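Local atomic coordinates of eukaryotic translation initiation factor 2A (Schizosaccharomyces pombe, PDB entry 3WJ9), a protein that probably directs the binding of initiator methionyl-tRNA to 40S ribosomal subunits in a codon-dependent manner, in the early steps of translating a few specific mRNAs. Residues A161-L173 and H179-A191. Residues are numbered along the deposited sequence; the frame is centred on the assembly and turned at random.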
loop_
_atom_site.group_PDB
_atom_site.type_symbol
_atom_site.label_atom_id
_atom_site.label_comp_id
_atom_site.label_asym_id
_atom_site.label_seq_id
_atom_site.Cartn_x
_atom_site.Cartn_y
_atom_site.Cartn_z
ATOM N N ALA A 161 19.902 -16.240 1.926
ATOM C CA ALA A 161 20.003 -16.294 0.476
ATOM C C ALA A 161 20.276 -14.914 -0.113
ATOM O O ALA A 161 19.892 -13.894 0.459
ATOM C CB ALA A 161 18.736 -16.877 -0.115
ATOM N N LYS A 162 20.948 -14.899 -1.261
ATOM C CA LYS A 162 21.275 -13.665 -1.967
ATOM C C LYS A 162 20.945 -13.823 -3.448
ATOM O O LYS A 162 20.803 -14.941 -3.934
ATOM C CB LYS A 162 22.752 -13.308 -1.785
ATOM C CG LYS A 162 23.247 -13.396 -0.349
ATOM C CD LYS A 162 24.741 -13.129 -0.256
ATOM C CE LYS A 162 25.280 -13.477 1.119
ATOM N NZ LYS A 162 25.284 -14.947 1.348
ATOM N N LEU A 163 20.822 -12.712 -4.169
ATOM C CA LEU A 163 20.497 -12.794 -5.591
ATOM C C LEU A 163 21.704 -12.495 -6.473
ATOM O O LEU A 163 22.495 -11.596 -6.189
ATOM C CB LEU A 163 19.344 -11.853 -5.947
ATOM C CG LEU A 163 18.663 -12.219 -7.269
ATOM C CD1 LEU A 163 18.211 -13.671 -7.237
ATOM C CD2 LEU A 163 17.489 -11.302 -7.566
ATOM N N ARG A 164 21.817 -13.258 -7.555
ATOM C CA ARG A 164 22.971 -13.220 -8.446
ATOM C C ARG A 164 23.142 -11.903 -9.198
ATOM O O ARG A 164 24.229 -11.323 -9.202
ATOM C CB ARG A 164 22.872 -14.356 -9.467
ATOM C CG ARG A 164 22.804 -15.747 -8.865
ATOM C CD ARG A 164 24.104 -16.144 -8.190
ATOM N NE ARG A 164 24.016 -17.482 -7.616
ATOM C CZ ARG A 164 24.231 -18.603 -8.297
ATOM N NH1 ARG A 164 24.550 -18.551 -9.583
ATOM N NH2 ARG A 164 24.127 -19.778 -7.692
ATOM N N VAL A 165 22.071 -11.446 -9.840
ATOM C CA VAL A 165 22.161 -10.359 -10.817
ATOM C C VAL A 165 22.740 -9.059 -10.245
ATOM O O VAL A 165 22.653 -8.797 -9.042
ATOM C CB VAL A 165 20.783 -10.068 -11.449
ATOM C CG1 VAL A 165 20.129 -11.366 -11.900
ATOM C CG2 VAL A 165 19.881 -9.336 -10.467
ATOM N N GLU A 166 23.333 -8.257 -11.127
ATOM C CA GLU A 166 24.088 -7.073 -10.729
ATOM C C GLU A 166 23.410 -5.785 -11.194
ATOM O O GLU A 166 22.698 -5.774 -12.200
ATOM C CB GLU A 166 25.516 -7.162 -11.287
ATOM C CG GLU A 166 26.353 -5.889 -11.185
ATOM C CD GLU A 166 27.847 -6.155 -11.243
ATOM O OE1 GLU A 166 28.242 -7.341 -11.271
ATOM O OE2 GLU A 166 28.627 -5.178 -11.277
ATOM N N GLY A 167 23.629 -4.706 -10.448
ATOM C CA GLY A 167 23.134 -3.400 -10.830
ATOM C C GLY A 167 21.643 -3.260 -10.616
ATOM O O GLY A 167 20.953 -2.646 -11.421
ATOM N N ILE A 168 21.148 -3.840 -9.529
ATOM C CA ILE A 168 19.736 -3.741 -9.178
ATOM C C ILE A 168 19.370 -2.369 -8.629
ATOM O O ILE A 168 19.945 -1.924 -7.635
ATOM C CB ILE A 168 19.335 -4.779 -8.111
ATOM C CG1 ILE A 168 19.503 -6.204 -8.640
ATOM C CG2 ILE A 168 17.910 -4.522 -7.637
ATOM C CD1 ILE A 168 19.656 -7.246 -7.540
ATOM N N SER A 169 18.361 -1.721 -9.217
ATOM C CA SER A 169 17.843 -0.453 -8.676
ATOM C C SER A 169 16.613 -0.577 -7.751
ATOM O O SER A 169 16.582 0.012 -6.672
ATOM C CB SER A 169 17.537 0.524 -9.812
ATOM O OG SER A 169 16.729 1.595 -9.359
ATOM N N ASP A 170 15.615 -1.346 -8.182
ATOM C CA ASP A 170 14.450 -1.708 -7.370
ATOM C C ASP A 170 13.967 -3.143 -7.602
ATOM O O ASP A 170 14.296 -3.765 -8.610
ATOM C CB ASP A 170 13.291 -0.744 -7.642
ATOM C CG ASP A 170 13.713 0.707 -7.593
ATOM O OD1 ASP A 170 14.703 1.010 -6.893
ATOM O OD2 ASP A 170 13.057 1.545 -8.251
ATOM N N PHE A 171 13.176 -3.650 -6.659
ATOM C CA PHE A 171 12.643 -5.013 -6.712
ATOM C C PHE A 171 11.244 -5.090 -6.092
ATOM O O PHE A 171 10.794 -4.135 -5.463
ATOM C CB PHE A 171 13.582 -5.974 -5.982
ATOM C CG PHE A 171 13.438 -5.929 -4.489
ATOM C CD1 PHE A 171 13.847 -4.815 -3.779
ATOM C CD2 PHE A 171 12.889 -6.994 -3.794
ATOM C CE1 PHE A 171 13.710 -4.759 -2.407
ATOM C CE2 PHE A 171 12.753 -6.945 -2.420
ATOM C CZ PHE A 171 13.165 -5.825 -1.725
ATOM N N ALA A 172 10.568 -6.224 -6.263
ATOM C CA ALA A 172 9.251 -6.437 -5.659
ATOM C C ALA A 172 8.933 -7.923 -5.505
ATOM O O ALA A 172 9.026 -8.687 -6.464
ATOM C CB ALA A 172 8.169 -5.751 -6.484
ATOM N N LEU A 173 8.549 -8.322 -4.295
ATOM C CA LEU A 173 8.252 -9.723 -3.998
ATOM C C LEU A 173 6.901 -10.166 -4.559
ATOM O O LEU A 173 6.139 -9.351 -5.078
ATOM C CB LEU A 173 8.281 -9.963 -2.487
ATOM C CG LEU A 173 9.559 -10.559 -1.893
ATOM C CD1 LEU A 173 10.781 -9.810 -2.389
ATOM C CD2 LEU A 173 9.504 -10.534 -0.374
ATOM N N HIS A 179 6.625 -18.595 -3.059
ATOM C CA HIS A 179 7.336 -17.326 -3.007
ATOM C C HIS A 179 8.163 -17.072 -4.264
ATOM O O HIS A 179 8.950 -17.919 -4.681
ATOM C CB HIS A 179 8.230 -17.289 -1.768
ATOM C CG HIS A 179 7.620 -17.945 -0.567
ATOM N ND1 HIS A 179 8.334 -18.783 0.264
ATOM C CD2 HIS A 179 6.369 -17.886 -0.056
ATOM C CE1 HIS A 179 7.546 -19.213 1.233
ATOM N NE2 HIS A 179 6.347 -18.683 1.062
ATOM N N ALA A 180 7.976 -15.900 -4.862
ATOM C CA ALA A 180 8.722 -15.513 -6.054
ATOM C C ALA A 180 9.142 -14.048 -5.979
ATOM O O ALA A 180 8.623 -13.287 -5.165
ATOM C CB ALA A 180 7.898 -15.767 -7.305
ATOM N N VAL A 181 10.090 -13.660 -6.828
ATOM C CA VAL A 181 10.621 -12.299 -6.814
ATOM C C VAL A 181 10.563 -11.661 -8.203
ATOM O O VAL A 181 10.577 -12.360 -9.216
ATOM C CB VAL A 181 12.082 -12.274 -6.309
ATOM C CG1 VAL A 181 12.469 -10.875 -5.845
ATOM C CG2 VAL A 181 12.274 -13.273 -5.186
ATOM N N ALA A 182 10.479 -10.332 -8.232
ATOM C CA ALA A 182 10.580 -9.551 -9.461
ATOM C C ALA A 182 11.541 -8.387 -9.235
ATOM O O ALA A 182 11.420 -7.668 -8.243
ATOM C CB ALA A 182 9.221 -9.046 -9.887
ATOM N N VAL A 183 12.498 -8.210 -10.146
ATOM C CA VAL A 183 13.594 -7.259 -9.946
ATOM C C VAL A 183 13.800 -6.361 -11.180
ATOM O O VAL A 183 13.355 -6.700 -12.276
ATOM C CB VAL A 183 14.911 -8.010 -9.612
ATOM C CG1 VAL A 183 15.935 -7.072 -9.014
ATOM C CG2 VAL A 183 14.648 -9.159 -8.646
ATOM N N PHE A 184 14.466 -5.219 -11.001
ATOM C CA PHE A 184 14.683 -4.266 -12.094
ATOM C C PHE A 184 16.094 -3.668 -12.107
ATOM O O PHE A 184 16.678 -3.400 -11.058
ATOM C CB PHE A 184 13.647 -3.140 -12.015
ATOM C CG PHE A 184 13.839 -2.060 -13.046
ATOM C CD1 PHE A 184 13.429 -2.252 -14.352
ATOM C CD2 PHE A 184 14.414 -0.850 -12.702
ATOM C CE1 PHE A 184 13.597 -1.264 -15.301
ATOM C CE2 PHE A 184 14.585 0.144 -13.647
ATOM C CZ PHE A 184 14.176 -0.063 -14.947
ATOM N N ILE A 185 16.625 -3.449 -13.309
ATOM C CA ILE A 185 17.967 -2.895 -13.498
ATOM C C ILE A 185 17.911 -1.602 -14.308
ATOM O O ILE A 185 17.449 -1.607 -15.443
ATOM C CB ILE A 185 18.899 -3.903 -14.218
ATOM C CG1 ILE A 185 18.933 -5.242 -13.476
ATOM C CG2 ILE A 185 20.299 -3.325 -14.393
ATOM C CD1 ILE A 185 17.980 -6.279 -14.039
ATOM N N PRO A 186 18.394 -0.489 -13.731
ATOM C CA PRO A 186 18.278 0.820 -14.384
ATOM C C PRO A 186 19.206 0.949 -15.589
ATOM O O PRO A 186 20.206 0.238 -15.674
ATOM C CB PRO A 186 18.679 1.794 -13.276
ATOM C CG PRO A 186 19.644 1.024 -12.454
ATOM C CD PRO A 186 19.169 -0.409 -12.481
ATOM N N GLU A 187 18.868 1.856 -16.503
ATOM C CA GLU A 187 19.613 2.038 -17.747
ATOM C C GLU A 187 21.033 2.545 -17.518
ATOM O O GLU A 187 21.248 3.506 -16.781
ATOM C CB GLU A 187 18.872 3.009 -18.671
ATOM C CG GLU A 187 19.680 3.455 -19.882
ATOM C CD GLU A 187 19.216 4.787 -20.442
ATOM O OE1 GLU A 187 18.317 4.796 -21.309
ATOM O OE2 GLU A 187 19.749 5.828 -20.006
ATOM N N LYS A 188 21.999 1.902 -18.165
ATOM C CA LYS A 188 23.378 2.374 -18.133
ATOM C C LYS A 188 23.917 2.569 -19.547
ATOM O O LYS A 188 23.174 2.471 -20.521
ATOM C CB LYS A 188 24.268 1.404 -17.351
ATOM C CG LYS A 188 24.537 0.081 -18.047
ATOM C CD LYS A 188 25.620 -0.697 -17.317
ATOM C CE LYS A 188 25.850 -2.064 -17.936
ATOM N NZ LYS A 188 27.296 -2.418 -17.951
ATOM N N LYS A 189 25.210 2.853 -19.652
ATOM C CA LYS A 189 25.844 3.076 -20.945
ATOM C C LYS A 189 25.898 1.798 -21.777
ATOM O O LYS A 189 26.295 0.742 -21.286
ATOM C CB LYS A 189 27.254 3.634 -20.751
ATOM C CG LYS A 189 27.993 3.949 -22.041
ATOM C CD LYS A 189 29.381 4.495 -21.743
ATOM C CE LYS A 189 30.217 4.635 -23.005
ATOM N NZ LYS A 189 29.636 5.622 -23.955
ATOM N N GLY A 190 25.488 1.903 -23.037
ATOM C CA GLY A 190 25.531 0.782 -23.957
ATOM C C GLY A 190 24.585 -0.345 -23.593
ATOM O O GLY A 190 24.703 -1.455 -24.109
ATOM N N ALA A 191 23.641 -0.062 -22.703
ATOM C CA ALA A 191 22.696 -1.076 -22.255
ATOM C C ALA A 191 21.380 -0.453 -21.813
ATOM O O ALA A 191 21.363 0.585 -21.158
ATOM C CB ALA A 191 23.298 -1.896 -21.125
#
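Val183 CG1 meets Ile168, and CG2 meets the end of Leu163, tip to tip, with Leu163 CD2 3.7 Å from Val183 CG2. With Val183 CG1 anti to the backbone N (chi1 -163°), that methyl lies against the obliquely crossing Ile168 side chain, 3.5 Å from Ile168 CG2, and also touches Phe171 CB. Ile168 continues onto Val147 and Leu142 of the preceding sheet. Cut back to an alanine, Ile168 would lose CG1, CG2 and CD1, which is likely to leave Val183 CG1 without its nearest apolar neighbours and open a gap beside it. Further along the same face, Leu173 and Val181 point the same way side by side, Leu173 CD1 4.0 Å from Val181 CG1, and Leu173 CD1 also borders the edge of the Phe171 ring. These residues belong to the beta-propeller part of the longer protein: 161-162 is the last strand of one four-stranded antiparallel blade, the loop through Gly167 crosses to the next, and 170-173 and 180-185 form that blade's first hairpin, their axes at 166°. The face bearing Val181 and Val183 is turned to the preceding blade, where Val181 touches Phe149, whereas Phe184, on the other face, packs on Val195 and Val218. Ala172 and Ala182 form a hydrogen-bonded pair, Ala172 N to Ala182 O 2.6 Å and Ala182 N to Ala172 O 2.8 Å. Where the connecting loop enters the hairpin, Ser169 N donates to Phe184 O over 3.0 Å, the donor nitrogen lying 17° off the plane of the Phe184 carbonyl. Ser169 CB lies against the Pro186 ring, 3.3 Å from Pro186 CD. At the polar edge, the Gln131 side-chain amide hydrogen-bonds Leu173 N through OE1 and Phe171 O through NE2, and His179 NE2 hydrogen-bonds Asp135 OD2.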